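Local coordinates for protein PvdO (Pseudomonas aeruginosa, PDB 5HHA) that acts in maturation of a chromophore in the periplasm, binds calcium and has the formylglycine-generating-enzyme fold, although the oxidase activity assigned to that family is uncertain here, at residues M52-P55 with G60-P63; V71-P76 with S153-E158; P116-G121 with N252-P257; Y211-N216 with G279-R284; D227-A232 with G264-A269. All coordinates share one frame; numbering follows the deposited sequence.

In the fold
From the N terminus, contact 1 closes a short loop within the connection between strands 42-52 and 69-73. Contact 2 follows in series: it brings strand 69-73 against helix 154-162 after an excursion of 76 residues containing two other helices. Contact 3 crosses contact 2, starting inside that excursion and reaching forward to the loop at 252-257, beside the calcium site. It also crosses contacts 4 and 5. Contact 4 joins the loop before strand 218-221 to strand 278-285 near the centre of the chain, and contact 5, between the loop at 227-232 and strand 266-269, is nested inside it. E154 of contact 2 bridges to R266 of contact 5, while M52 of contact 1 packs on A155.

Contact 1 (M52-P55 with G60-P63); sequences MGTP and GRQP
The backbone carbonyl oxygen of T54 accepts two hydrogen bonds, one from R61 NE and one from a water. The first is direct: R61 NE donates to T54 O at 3.0 Å and is nearly straight, with an N-H...O angle of 167°. The oxygen lies in the guanidinium plane, whereas the donor stands above the plane of the T54 carbonyl. The other comes from water 1, which donates to T54 O at 2.7 Å and accepts a weak bond from R61 NH2, so that the water links the same oxygen to a second nitrogen of the guanidinium group. This closes a small loop inside the long connection between the antiparallel strands 42-52 and 69-73, only four residues separating the two segments. The aliphatic part of R61 supplies the apolar half of the contact. With CG anti to the backbone N (chi1 173°) and the chain extended as far as NE, it runs antiparallel to the T54 side chain, and R61 CG meets T54 CG2 at 3.6 Å. R61 CD passes P55 O at 3.2 Å. The hydroxyl of T54 is engaged elsewhere, bonded to the carboxylate of E65, whose other oxygen receives the backbone N of Q62.

Contact 2 (V71-P76 with S153-E158); sequences VTFAKP and SEAERE
The ring of F73 meets the first turn of the helix with its edge: A155 O lies near the ring plane, 3.7 Å from F73 CZ, and the carbonyl carbon of A155 is in that plane too. E156 CG reaches the same end of the ring obliquely, 3.6 Å from F73 CE1, and the E156 carboxylate is turned 30° from the ring plane. The motif is a helix N-terminus, closed by a capping box, laid across a strand. Strand 71-73 and helix 154-158 run almost perpendicular, at 86°, with axes 9.9 Å apart. V71, two residues before F73 and on the same side of the strand, extends CG1 anti to its backbone N to touch A155 CB at 4.0 Å. The small alanine thus lies against both V71 and F73, and M52 of strand 42-52 also packs on it. No hydrogen bond joins the two segments; the polar groups of the helix end are occupied by one another and by neighbours. S153 OG, at the N-cap, accepts from E156 N and is also bonded to G236 O. E156 completes the box: CG sits anti to the carbonyl carbon, chi1 -73°, and the extended remainder brings the carboxylate back to the start of the helix, where R150 forms a salt bridge with it. There E156 OE1 accepts from S153 N at 3.0 Å, the donor standing above the carboxylate plane.

Contact 3 (P116-G121 with N252-P257); sequences PRYQQG and NDWGEP
Y118 presents its ring edge to the indole of W254, over the NE1-CE2-CZ2 border, in an offset edge-to-face pair. The motif carrying W254 is a type I beta turn, D253 to E256, reinforced by an Asx turn; Y118 comes from the irregular connection between helices 86-96 and 131-145. The Y118 ring and the five-membered ring of W254 have centroids 5.4 Å apart and planes at 78°. Contact falls on one carbon: Y118 CE2 is 3.9 Å from both W254 NE1 and W254 CZ2. Both side chains hold CG between the backbone N and the carbonyl carbon, a crowded position from which both rings reach the contact. Their polar atoms converge without bonding to each other, since Y118 OH and W254 NE1 both bond to the backbone oxygen of D276. That shared acceptor sets the tyrosine and the indole together. F196 joins the cluster, its ring edge-to-face with W254 and at about 20° to Y118, while P116 CB lies over one face of Y118 near the rim. The metal site is close by: the side chain of W254 comes about 5 Å from the bound calcium ion and about 4 Å from the side chain of N186, a calcium ligand. Behind it, D253 OD1 accepts from G255 N at 2.8 Å, on the anti side of the carboxylate.

Contact 4 (Y211-N216 with G279-R284); sequences YDMHGN and GFRVAR
M213 crosses R281 obliquely, its thioether end lying over one face of the guanidinium while backbone oxygens meet the edge. M213 CE sits 3.5 Å above that plane, toward the rim, and is closest to R281 NE; M213 SD follows at 3.7 Å from R281 NE. The methionine reaches this place through a bend at chi2 (-76°), which turns its end toward an arginine that its CB does not face. R281 itself is extended from CG to NE and drives the guanidinium into the loop at 211-216. In the guanidinium plane, R281 NH2 donates to Y211 O at 2.7 Å. The donor also lies in the carbonyl plane, and the N-H...O angle is 155°. R281 NH1 adds a weak bond of 3.2 Å to Y211 O, so one carbonyl faces two nitrogens of the group. The contact joins the loop preceding strand 218-221 to strand 278-285, close to the centre of the chain; these two strands run parallel in the mixed sheet. The strand is interrupted near R281, whose side chain reaches Y211 O, just before the type I turn from D212 to G215. Other bonds hold the guanidinium in its rotation: R281 NE pairs with E219 and R281 NH1 with S80 O. E219 also bridges to R157, which in turn bonds M213 O, while D212 OD2 receives the backbone N of G201.

Contact 5 (D227-A232 with G264-A269); sequences DHYNGA and GNRNNA
The guanidinium of R266 lies flat on the ring of Y229, centres 3.9 Å apart and planes at 22°. The ring is displaced along the group, so that Y229 CE1 comes 3.3 Å above the guanidinium, over its centre, while R266 NH1 lies toward the ring's rim. R266 NE stands 3.2 Å from Y229 OH without a hydrogen bond, because the hydroxyl is above the guanidinium face, where no N-H points. At the guanidinium edge, R266 NH1 donates to H228 O at 3.2 Å, approaching from well above the carbonyl plane. The side chains come from opposite directions, and a bend at chi3 (78°) in R266 lays its end over the tyrosine. R266 belongs to the segment forming strand 266-269, which pairs with strand 247-251; Y229 begins a type II turn, Y229 to A232, with G231 in the positive-phi position, closed by A232 N to Y229 O. Further partners grip both members of the stack. E154, in the first turn of helix 154-162, forms a salt bridge with R266 NE, and D64 O accepts from R266 NH1. On the phenol side, Y229 OH donates to water 2 at 2.6 Å, and this water donates in turn to G264 O.

Contact 1 (M52-P55 with G60-P63)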
# COMPACT_ATOMS: atom_id res chain seq x y z
N MET A 52 5.82 -8.24 -13.56
CA MET A 52 5.63 -8.39 -12.13
C MET A 52 6.51 -9.51 -11.61
O MET A 52 6.66 -10.56 -12.26
CB MET A 52 4.16 -8.71 -11.86
CG MET A 52 3.79 -8.69 -10.38
SD MET A 52 2.03 -9.04 -10.19
CE MET A 52 1.83 -8.84 -8.42
N GLY A 53 7.08 -9.29 -10.43
CA GLY A 53 7.99 -10.23 -9.81
C GLY A 53 9.39 -9.68 -9.79
O GLY A 53 9.62 -8.50 -10.09
N THR A 54 10.35 -10.54 -9.47
CA THR A 54 11.72 -10.13 -9.23
C THR A 54 12.71 -11.05 -9.95
O THR A 54 12.59 -12.26 -9.84
CB THR A 54 11.99 -10.17 -7.71
OG1 THR A 54 11.04 -9.31 -7.06
CG2 THR A 54 13.36 -9.72 -7.37
N PRO A 55 13.71 -10.50 -10.63
CA PRO A 55 14.75 -11.35 -11.22
C PRO A 55 15.49 -12.19 -10.18
O PRO A 55 15.70 -11.72 -9.07
CB PRO A 55 15.68 -10.34 -11.89
CG PRO A 55 14.81 -9.11 -12.12
CD PRO A 55 13.90 -9.08 -10.93
N GLY A 60 18.36 -9.51 -2.15
CA GLY A 60 17.22 -9.59 -1.25
C GLY A 60 16.04 -10.38 -1.74
O GLY A 60 15.11 -10.58 -0.97
N ARG A 61 16.03 -10.85 -2.99
CA ARG A 61 14.85 -11.48 -3.53
C ARG A 61 14.45 -12.71 -2.75
O ARG A 61 15.28 -13.58 -2.46
CB ARG A 61 15.08 -11.94 -4.99
CG ARG A 61 13.91 -12.76 -5.56
CD ARG A 61 14.34 -13.53 -6.80
NE ARG A 61 13.32 -14.11 -7.65
CZ ARG A 61 12.87 -15.34 -7.50
NH1 ARG A 61 13.34 -16.08 -6.52
NH2 ARG A 61 11.96 -15.82 -8.35
N GLN A 62 13.15 -12.84 -2.48
CA GLN A 62 12.62 -14.00 -1.79
C GLN A 62 11.95 -14.95 -2.76
O GLN A 62 11.55 -14.57 -3.85
CB GLN A 62 11.59 -13.52 -0.76
CG GLN A 62 12.08 -12.38 0.11
CD GLN A 62 13.08 -12.86 1.12
OE1 GLN A 62 12.87 -13.87 1.80
NE2 GLN A 62 14.19 -12.15 1.25
N PRO A 63 11.84 -16.23 -2.38
CA PRO A 63 11.43 -17.26 -3.35
C PRO A 63 10.03 -17.13 -3.92
O PRO A 63 9.79 -17.67 -5.01
CB PRO A 63 11.60 -18.56 -2.56
CG PRO A 63 12.58 -18.25 -1.51
CD PRO A 63 12.42 -16.82 -1.15
O HOH W 1 12.68 -14.70 -11.06

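Contact 2 (V71-P76 with S153-E158)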
# COMPACT_ATOMS: atom_id res chain seq x y z
N VAL A 71 1.81 -8.47 -16.69
CA VAL A 71 0.43 -8.19 -16.32
C VAL A 71 -0.03 -6.95 -17.08
O VAL A 71 0.71 -5.99 -17.23
CB VAL A 71 0.31 -7.95 -14.79
CG1 VAL A 71 -1.09 -7.57 -14.39
CG2 VAL A 71 0.76 -9.16 -14.06
N THR A 72 -1.27 -7.03 -17.56
CA THR A 72 -1.85 -5.99 -18.40
C THR A 72 -3.03 -5.29 -17.75
O THR A 72 -3.92 -5.95 -17.23
CB THR A 72 -2.33 -6.62 -19.73
OG1 THR A 72 -1.19 -7.15 -20.42
CG2 THR A 72 -3.06 -5.62 -20.62
N PHE A 73 -2.99 -3.97 -17.75
CA PHE A 73 -4.10 -3.12 -17.32
C PHE A 73 -4.68 -2.49 -18.57
O PHE A 73 -4.08 -1.62 -19.18
CB PHE A 73 -3.64 -2.03 -16.33
CG PHE A 73 -2.96 -2.59 -15.14
CD1 PHE A 73 -3.67 -3.07 -14.10
CD2 PHE A 73 -1.58 -2.71 -15.12
CE1 PHE A 73 -3.04 -3.64 -13.00
CE2 PHE A 73 -0.93 -3.26 -14.01
CZ PHE A 73 -1.68 -3.73 -12.97
N ALA A 74 -5.85 -2.98 -18.99
CA ALA A 74 -6.46 -2.52 -20.25
C ALA A 74 -6.93 -1.06 -20.16
O ALA A 74 -6.96 -0.33 -21.17
CB ALA A 74 -7.61 -3.44 -20.65
N LYS A 75 -7.26 -0.60 -18.96
CA LYS A 75 -7.85 0.71 -18.77
C LYS A 75 -7.11 1.48 -17.68
O LYS A 75 -6.66 0.89 -16.68
CB LYS A 75 -9.32 0.58 -18.35
CG LYS A 75 -10.20 -0.10 -19.38
CD LYS A 75 -11.67 0.05 -19.05
CE LYS A 75 -12.52 -0.52 -20.18
NZ LYS A 75 -13.99 -0.30 -19.98
N PRO A 76 -6.98 2.79 -17.85
CA PRO A 76 -6.46 3.58 -16.74
C PRO A 76 -7.38 3.47 -15.51
O PRO A 76 -8.57 3.19 -15.62
CB PRO A 76 -6.43 5.00 -17.29
CG PRO A 76 -7.39 5.00 -18.42
CD PRO A 76 -7.45 3.62 -18.98
N SER A 153 -5.60 -4.43 -6.09
CA SER A 153 -5.05 -5.75 -6.26
C SER A 153 -3.53 -5.70 -6.05
O SER A 153 -2.90 -4.65 -6.15
CB SER A 153 -5.38 -6.34 -7.63
OG SER A 153 -4.61 -5.69 -8.62
N GLU A 154 -2.95 -6.87 -5.80
CA GLU A 154 -1.50 -6.96 -5.62
C GLU A 154 -0.78 -6.46 -6.86
O GLU A 154 0.23 -5.76 -6.78
CB GLU A 154 -1.09 -8.38 -5.28
CG GLU A 154 0.37 -8.47 -4.83
CD GLU A 154 0.87 -9.84 -4.44
OE1 GLU A 154 0.16 -10.84 -4.63
OE2 GLU A 154 2.00 -9.87 -3.89
N ALA A 155 -1.29 -6.84 -8.03
CA ALA A 155 -0.68 -6.40 -9.27
C ALA A 155 -0.73 -4.89 -9.44
O ALA A 155 0.24 -4.24 -9.86
CB ALA A 155 -1.37 -7.08 -10.44
N GLU A 156 -1.88 -4.28 -9.11
CA GLU A 156 -2.00 -2.82 -9.18
C GLU A 156 -1.00 -2.15 -8.25
O GLU A 156 -0.41 -1.14 -8.58
CB GLU A 156 -3.41 -2.36 -8.79
CG GLU A 156 -4.45 -2.65 -9.85
CD GLU A 156 -5.88 -2.46 -9.37
OE1 GLU A 156 -6.13 -2.35 -8.16
OE2 GLU A 156 -6.77 -2.44 -10.26
N ARG A 157 -0.81 -2.74 -7.07
CA ARG A 157 0.09 -2.16 -6.09
C ARG A 157 1.54 -2.22 -6.61
O ARG A 157 2.27 -1.21 -6.55
CB ARG A 157 -0.09 -2.84 -4.74
CG ARG A 157 0.27 -1.98 -3.53
CD ARG A 157 1.77 -1.74 -3.35
NE ARG A 157 2.01 -0.97 -2.12
CZ ARG A 157 3.22 -0.62 -1.70
NH1 ARG A 157 4.30 -1.08 -2.29
NH2 ARG A 157 3.33 0.18 -0.66
N GLU A 158 1.97 -3.36 -7.12
CA GLU A 158 3.35 -3.42 -7.64
C GLU A 158 3.51 -2.50 -8.85
O GLU A 158 4.53 -1.84 -8.99
CB GLU A 158 3.78 -4.84 -7.98
CG GLU A 158 5.29 -4.91 -8.33
CD GLU A 158 5.86 -6.31 -8.44
OE1 GLU A 158 5.59 -7.15 -7.57
OE2 GLU A 158 6.63 -6.52 -9.42

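Contact 3 (P116-G121 with N252-P257)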
# COMPACT_ATOMS: atom_id res chain seq x y z
N PRO A 116 -2.72 3.63 17.09
CA PRO A 116 -1.50 2.97 17.55
C PRO A 116 -1.00 3.60 18.85
O PRO A 116 -1.58 4.60 19.30
CB PRO A 116 -0.53 3.27 16.40
CG PRO A 116 -0.93 4.63 15.97
CD PRO A 116 -2.44 4.69 16.12
N ARG A 117 0.07 3.09 19.42
CA ARG A 117 0.61 3.62 20.68
C ARG A 117 1.51 4.82 20.43
O ARG A 117 1.69 5.66 21.32
CB ARG A 117 1.41 2.57 21.43
CG ARG A 117 0.59 1.39 21.94
CD ARG A 117 -0.62 1.83 22.74
NE ARG A 117 -1.76 2.09 21.87
CZ ARG A 117 -2.76 2.93 22.15
NH1 ARG A 117 -2.78 3.61 23.29
NH2 ARG A 117 -3.74 3.10 21.29
N TYR A 118 2.12 4.92 19.25
CA TYR A 118 3.00 6.01 18.92
C TYR A 118 2.22 7.25 18.53
O TYR A 118 1.05 7.19 18.16
CB TYR A 118 4.01 5.61 17.83
CG TYR A 118 3.39 5.08 16.54
CD1 TYR A 118 2.74 5.93 15.67
CD2 TYR A 118 3.51 3.75 16.18
CE1 TYR A 118 2.19 5.47 14.49
CE2 TYR A 118 2.97 3.28 14.98
CZ TYR A 118 2.31 4.14 14.15
OH TYR A 118 1.72 3.70 12.96
N GLN A 119 2.88 8.40 18.62
CA GLN A 119 2.24 9.63 18.23
C GLN A 119 1.86 9.59 16.75
O GLN A 119 2.68 9.27 15.90
CB GLN A 119 3.18 10.81 18.51
CG GLN A 119 3.42 11.04 20.00
CD GLN A 119 4.46 12.08 20.32
OE1 GLN A 119 5.27 11.92 21.25
NE2 GLN A 119 4.42 13.15 19.62
N GLN A 120 0.63 9.97 16.47
CA GLN A 120 0.05 9.83 15.13
C GLN A 120 -0.81 11.03 14.81
O GLN A 120 -1.99 11.12 15.22
CB GLN A 120 -0.80 8.56 15.03
CG GLN A 120 -1.38 8.31 13.64
CD GLN A 120 -2.57 7.38 13.67
OE1 GLN A 120 -3.43 7.47 14.57
NE2 GLN A 120 -2.66 6.48 12.69
N GLY A 121 -0.25 11.97 14.06
CA GLY A 121 -1.01 13.11 13.59
C GLY A 121 -1.90 12.75 12.41
O GLY A 121 -1.86 11.63 11.88
N ASN A 252 6.32 -1.89 2.81
CA ASN A 252 7.19 -2.17 3.95
C ASN A 252 6.94 -1.11 5.01
O ASN A 252 6.61 0.02 4.66
CB ASN A 252 8.66 -2.14 3.49
CG ASN A 252 9.59 -2.78 4.47
OD1 ASN A 252 9.21 -3.67 5.23
ND2 ASN A 252 10.85 -2.38 4.41
N ASP A 253 7.12 -1.45 6.28
CA ASP A 253 6.81 -0.51 7.34
C ASP A 253 8.02 0.12 8.01
O ASP A 253 9.18 -0.30 7.85
CB ASP A 253 5.89 -1.15 8.38
CG ASP A 253 6.56 -2.23 9.19
OD1 ASP A 253 7.21 -1.94 10.21
OD2 ASP A 253 6.39 -3.43 8.81
N TRP A 254 7.69 1.14 8.78
CA TRP A 254 8.61 1.93 9.57
C TRP A 254 9.56 1.13 10.44
O TRP A 254 10.63 1.65 10.79
CB TRP A 254 7.81 2.89 10.46
CG TRP A 254 6.85 2.23 11.39
CD1 TRP A 254 5.53 1.99 11.16
CD2 TRP A 254 7.13 1.72 12.70
NE1 TRP A 254 4.97 1.37 12.22
CE2 TRP A 254 5.92 1.19 13.20
CE3 TRP A 254 8.28 1.65 13.49
CZ2 TRP A 254 5.82 0.61 14.46
CZ3 TRP A 254 8.19 1.07 14.76
CH2 TRP A 254 6.96 0.55 15.23
N GLY A 255 9.21 -0.07 10.85
CA GLY A 255 10.06 -0.85 11.72
C GLY A 255 10.97 -1.84 11.03
O GLY A 255 11.72 -2.54 11.70
N GLU A 256 10.95 -1.88 9.71
CA GLU A 256 11.60 -2.93 8.94
C GLU A 256 12.77 -2.41 8.14
O GLU A 256 12.83 -1.24 7.76
CB GLU A 256 10.58 -3.51 7.97
CG GLU A 256 9.43 -4.26 8.62
CD GLU A 256 9.80 -5.62 9.12
OE1 GLU A 256 10.28 -6.46 8.31
OE2 GLU A 256 9.54 -5.83 10.34
N PRO A 257 13.73 -3.29 7.85
CA PRO A 257 14.90 -2.87 7.07
C PRO A 257 14.57 -2.68 5.58
O PRO A 257 13.60 -3.29 5.09
CB PRO A 257 15.88 -4.02 7.30
CG PRO A 257 14.99 -5.22 7.53
CD PRO A 257 13.81 -4.69 8.30

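Contact 4 (Y211-N216 with G279-R284)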
# COMPACT_ATOMS: atom_id res chain seq x y z
N TYR A 211 3.35 8.32 -3.81
CA TYR A 211 4.25 8.50 -2.67
C TYR A 211 4.19 7.30 -1.72
O TYR A 211 3.16 6.63 -1.60
CB TYR A 211 3.82 9.72 -1.85
CG TYR A 211 3.96 11.04 -2.56
CD1 TYR A 211 2.97 11.50 -3.43
CD2 TYR A 211 5.06 11.85 -2.33
CE1 TYR A 211 3.09 12.71 -4.06
CE2 TYR A 211 5.18 13.09 -2.94
CZ TYR A 211 4.18 13.49 -3.80
OH TYR A 211 4.30 14.73 -4.44
N ASP A 212 5.30 7.07 -1.04
CA ASP A 212 5.41 6.10 0.06
C ASP A 212 5.21 4.64 -0.36
O ASP A 212 4.88 3.82 0.49
CB ASP A 212 4.49 6.47 1.24
CG ASP A 212 4.89 7.76 1.91
OD1 ASP A 212 6.08 7.92 2.29
OD2 ASP A 212 4.02 8.66 2.06
N MET A 213 5.45 4.32 -1.62
CA MET A 213 5.31 2.93 -2.03
C MET A 213 6.43 2.04 -1.49
O MET A 213 6.34 0.82 -1.57
CB MET A 213 5.24 2.83 -3.55
CG MET A 213 3.86 3.14 -4.11
SD MET A 213 2.74 1.75 -3.84
CE MET A 213 1.35 2.19 -4.84
N HIS A 214 7.49 2.63 -0.93
CA HIS A 214 8.66 1.87 -0.48
C HIS A 214 8.95 1.99 0.99
O HIS A 214 10.01 1.59 1.46
CB HIS A 214 9.85 2.18 -1.37
CG HIS A 214 9.52 1.95 -2.81
ND1 HIS A 214 9.73 0.78 -3.51
CD2 HIS A 214 8.87 2.77 -3.64
CE1 HIS A 214 9.21 0.90 -4.72
NE2 HIS A 214 8.71 2.12 -4.83
N GLY A 215 7.98 2.49 1.76
CA GLY A 215 8.13 2.51 3.20
C GLY A 215 6.87 2.99 3.89
O GLY A 215 5.76 3.00 3.32
N ASN A 216 7.06 3.39 5.14
CA ASN A 216 6.02 3.96 6.00
C ASN A 216 5.17 2.86 6.63
O ASN A 216 5.34 2.56 7.81
CB ASN A 216 5.22 5.09 5.31
CG ASN A 216 4.92 6.24 6.25
OD1 ASN A 216 5.40 6.27 7.37
ND2 ASN A 216 4.13 7.20 5.78
N GLY A 279 -1.42 -0.27 6.94
CA GLY A 279 -2.43 0.68 6.50
C GLY A 279 -2.99 0.22 5.16
O GLY A 279 -3.12 -0.99 4.92
N PHE A 280 -3.32 1.17 4.27
CA PHE A 280 -3.97 0.78 3.02
C PHE A 280 -4.08 1.94 2.08
O PHE A 280 -4.07 3.10 2.50
CB PHE A 280 -5.36 0.20 3.25
CG PHE A 280 -6.35 1.18 3.84
CD1 PHE A 280 -6.35 1.48 5.21
CD2 PHE A 280 -7.33 1.77 3.05
CE1 PHE A 280 -7.29 2.33 5.74
CE2 PHE A 280 -8.27 2.63 3.59
CZ PHE A 280 -8.26 2.90 4.93
N ARG A 281 -4.17 1.62 0.80
CA ARG A 281 -4.62 2.56 -0.22
C ARG A 281 -6.01 2.11 -0.69
O ARG A 281 -6.45 1.00 -0.41
CB ARG A 281 -3.65 2.59 -1.41
CG ARG A 281 -2.30 3.10 -1.06
CD ARG A 281 -1.35 3.08 -2.26
NE ARG A 281 -0.01 3.20 -1.77
CZ ARG A 281 0.69 4.33 -1.68
NH1 ARG A 281 0.27 5.46 -2.22
NH2 ARG A 281 1.86 4.31 -1.06
N VAL A 282 -6.67 3.01 -1.42
CA VAL A 282 -7.86 2.64 -2.16
C VAL A 282 -7.65 2.94 -3.63
O VAL A 282 -6.84 3.78 -4.03
CB VAL A 282 -9.14 3.38 -1.64
CG1 VAL A 282 -9.51 2.94 -0.24
CG2 VAL A 282 -8.99 4.91 -1.69
N ALA A 283 -8.45 2.25 -4.43
CA ALA A 283 -8.47 2.43 -5.88
C ALA A 283 -9.86 2.88 -6.30
O ALA A 283 -10.83 2.60 -5.60
CB ALA A 283 -8.09 1.14 -6.59
N ARG A 284 -9.93 3.49 -7.48
CA ARG A 284 -11.18 4.03 -7.99
C ARG A 284 -11.23 3.81 -9.49
O ARG A 284 -10.30 4.16 -10.20
CB ARG A 284 -11.27 5.52 -7.63
CG ARG A 284 -11.93 6.44 -8.65
CD ARG A 284 -13.24 6.96 -8.16
NE ARG A 284 -13.47 8.40 -8.40
CZ ARG A 284 -13.73 8.95 -9.58
NH1 ARG A 284 -13.73 8.22 -10.68
NH2 ARG A 284 -13.96 10.24 -9.66

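Contact 5 (D227-A232 with G264-A269)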
# COMPACT_ATOMS: atom_id res chain seq x y z
N ASP A 227 2.06 -18.63 -2.67
CA ASP A 227 3.48 -18.72 -2.38
C ASP A 227 4.39 -18.60 -3.62
O ASP A 227 5.57 -19.00 -3.58
CB ASP A 227 3.70 -20.08 -1.69
CG ASP A 227 5.00 -20.18 -0.97
OD1 ASP A 227 5.52 -19.15 -0.46
OD2 ASP A 227 5.49 -21.32 -0.87
N HIS A 228 3.86 -18.02 -4.69
CA HIS A 228 4.51 -18.01 -6.00
C HIS A 228 3.55 -17.28 -6.93
O HIS A 228 2.47 -16.83 -6.51
CB HIS A 228 4.70 -19.46 -6.45
CG HIS A 228 3.40 -20.18 -6.53
ND1 HIS A 228 2.93 -21.02 -5.53
CD2 HIS A 228 2.41 -20.08 -7.43
CE1 HIS A 228 1.72 -21.43 -5.86
NE2 HIS A 228 1.37 -20.87 -7.00
N TYR A 229 3.92 -17.20 -8.20
CA TYR A 229 3.05 -16.62 -9.22
C TYR A 229 2.60 -17.63 -10.31
O TYR A 229 2.18 -17.22 -11.38
CB TYR A 229 3.75 -15.46 -9.91
CG TYR A 229 3.91 -14.23 -9.03
CD1 TYR A 229 2.81 -13.59 -8.44
CD2 TYR A 229 5.17 -13.65 -8.85
CE1 TYR A 229 2.96 -12.43 -7.69
CE2 TYR A 229 5.31 -12.48 -8.11
CZ TYR A 229 4.21 -11.87 -7.55
OH TYR A 229 4.35 -10.71 -6.81
N ASN A 230 2.73 -18.92 -10.04
CA ASN A 230 2.25 -19.93 -10.98
C ASN A 230 0.73 -19.91 -11.04
O ASN A 230 0.07 -20.19 -10.06
CB ASN A 230 2.79 -21.30 -10.60
CG ASN A 230 4.31 -21.34 -10.61
OD1 ASN A 230 4.94 -20.94 -11.58
ND2 ASN A 230 4.89 -21.78 -9.52
N GLY A 231 0.20 -19.53 -12.19
CA GLY A 231 -1.24 -19.41 -12.36
C GLY A 231 -1.79 -18.05 -11.98
O GLY A 231 -3.01 -17.88 -11.92
N ALA A 232 -0.91 -17.07 -11.75
CA ALA A 232 -1.35 -15.74 -11.34
C ALA A 232 -2.16 -15.08 -12.44
O ALA A 232 -1.87 -15.28 -13.64
CB ALA A 232 -0.14 -14.88 -11.02
N GLY A 264 9.14 -5.56 -5.55
CA GLY A 264 8.60 -6.89 -5.67
C GLY A 264 8.43 -7.68 -4.39
O GLY A 264 7.95 -8.81 -4.43
N ASN A 265 8.79 -7.11 -3.25
CA ASN A 265 8.65 -7.81 -1.98
C ASN A 265 7.20 -8.16 -1.71
O ASN A 265 6.32 -7.31 -1.91
CB ASN A 265 9.21 -6.96 -0.84
CG ASN A 265 9.48 -7.78 0.45
OD1 ASN A 265 8.67 -7.85 1.35
ND2 ASN A 265 10.64 -8.35 0.51
N ARG A 266 6.95 -9.36 -1.19
CA ARG A 266 5.60 -9.82 -0.89
C ARG A 266 5.51 -10.19 0.58
O ARG A 266 6.51 -10.56 1.19
CB ARG A 266 5.24 -11.07 -1.72
CG ARG A 266 5.46 -10.89 -3.20
CD ARG A 266 5.13 -12.14 -3.99
NE ARG A 266 3.68 -12.26 -4.14
CZ ARG A 266 3.04 -13.37 -4.51
NH1 ARG A 266 3.71 -14.48 -4.75
NH2 ARG A 266 1.72 -13.36 -4.64
N ASN A 267 4.31 -10.13 1.15
CA ASN A 267 4.08 -10.62 2.50
C ASN A 267 2.59 -10.91 2.63
O ASN A 267 1.83 -10.71 1.69
CB ASN A 267 4.57 -9.58 3.52
CG ASN A 267 4.97 -10.20 4.85
OD1 ASN A 267 4.62 -11.33 5.18
ND2 ASN A 267 5.72 -9.46 5.63
N ASN A 268 2.18 -11.40 3.78
CA ASN A 268 0.80 -11.84 3.98
C ASN A 268 0.41 -11.66 5.44
O ASN A 268 1.26 -11.48 6.30
CB ASN A 268 0.61 -13.29 3.52
CG ASN A 268 1.37 -14.28 4.36
OD1 ASN A 268 2.42 -14.79 3.95
ND2 ASN A 268 0.90 -14.51 5.55
N ALA A 269 -0.88 -11.67 5.69
CA ALA A 269 -1.42 -11.58 7.05
C ALA A 269 -2.77 -12.29 7.01
O ALA A 269 -3.39 -12.40 5.97
CB ALA A 269 -1.59 -10.13 7.47
O HOH W 2 6.71 -9.53 -6.86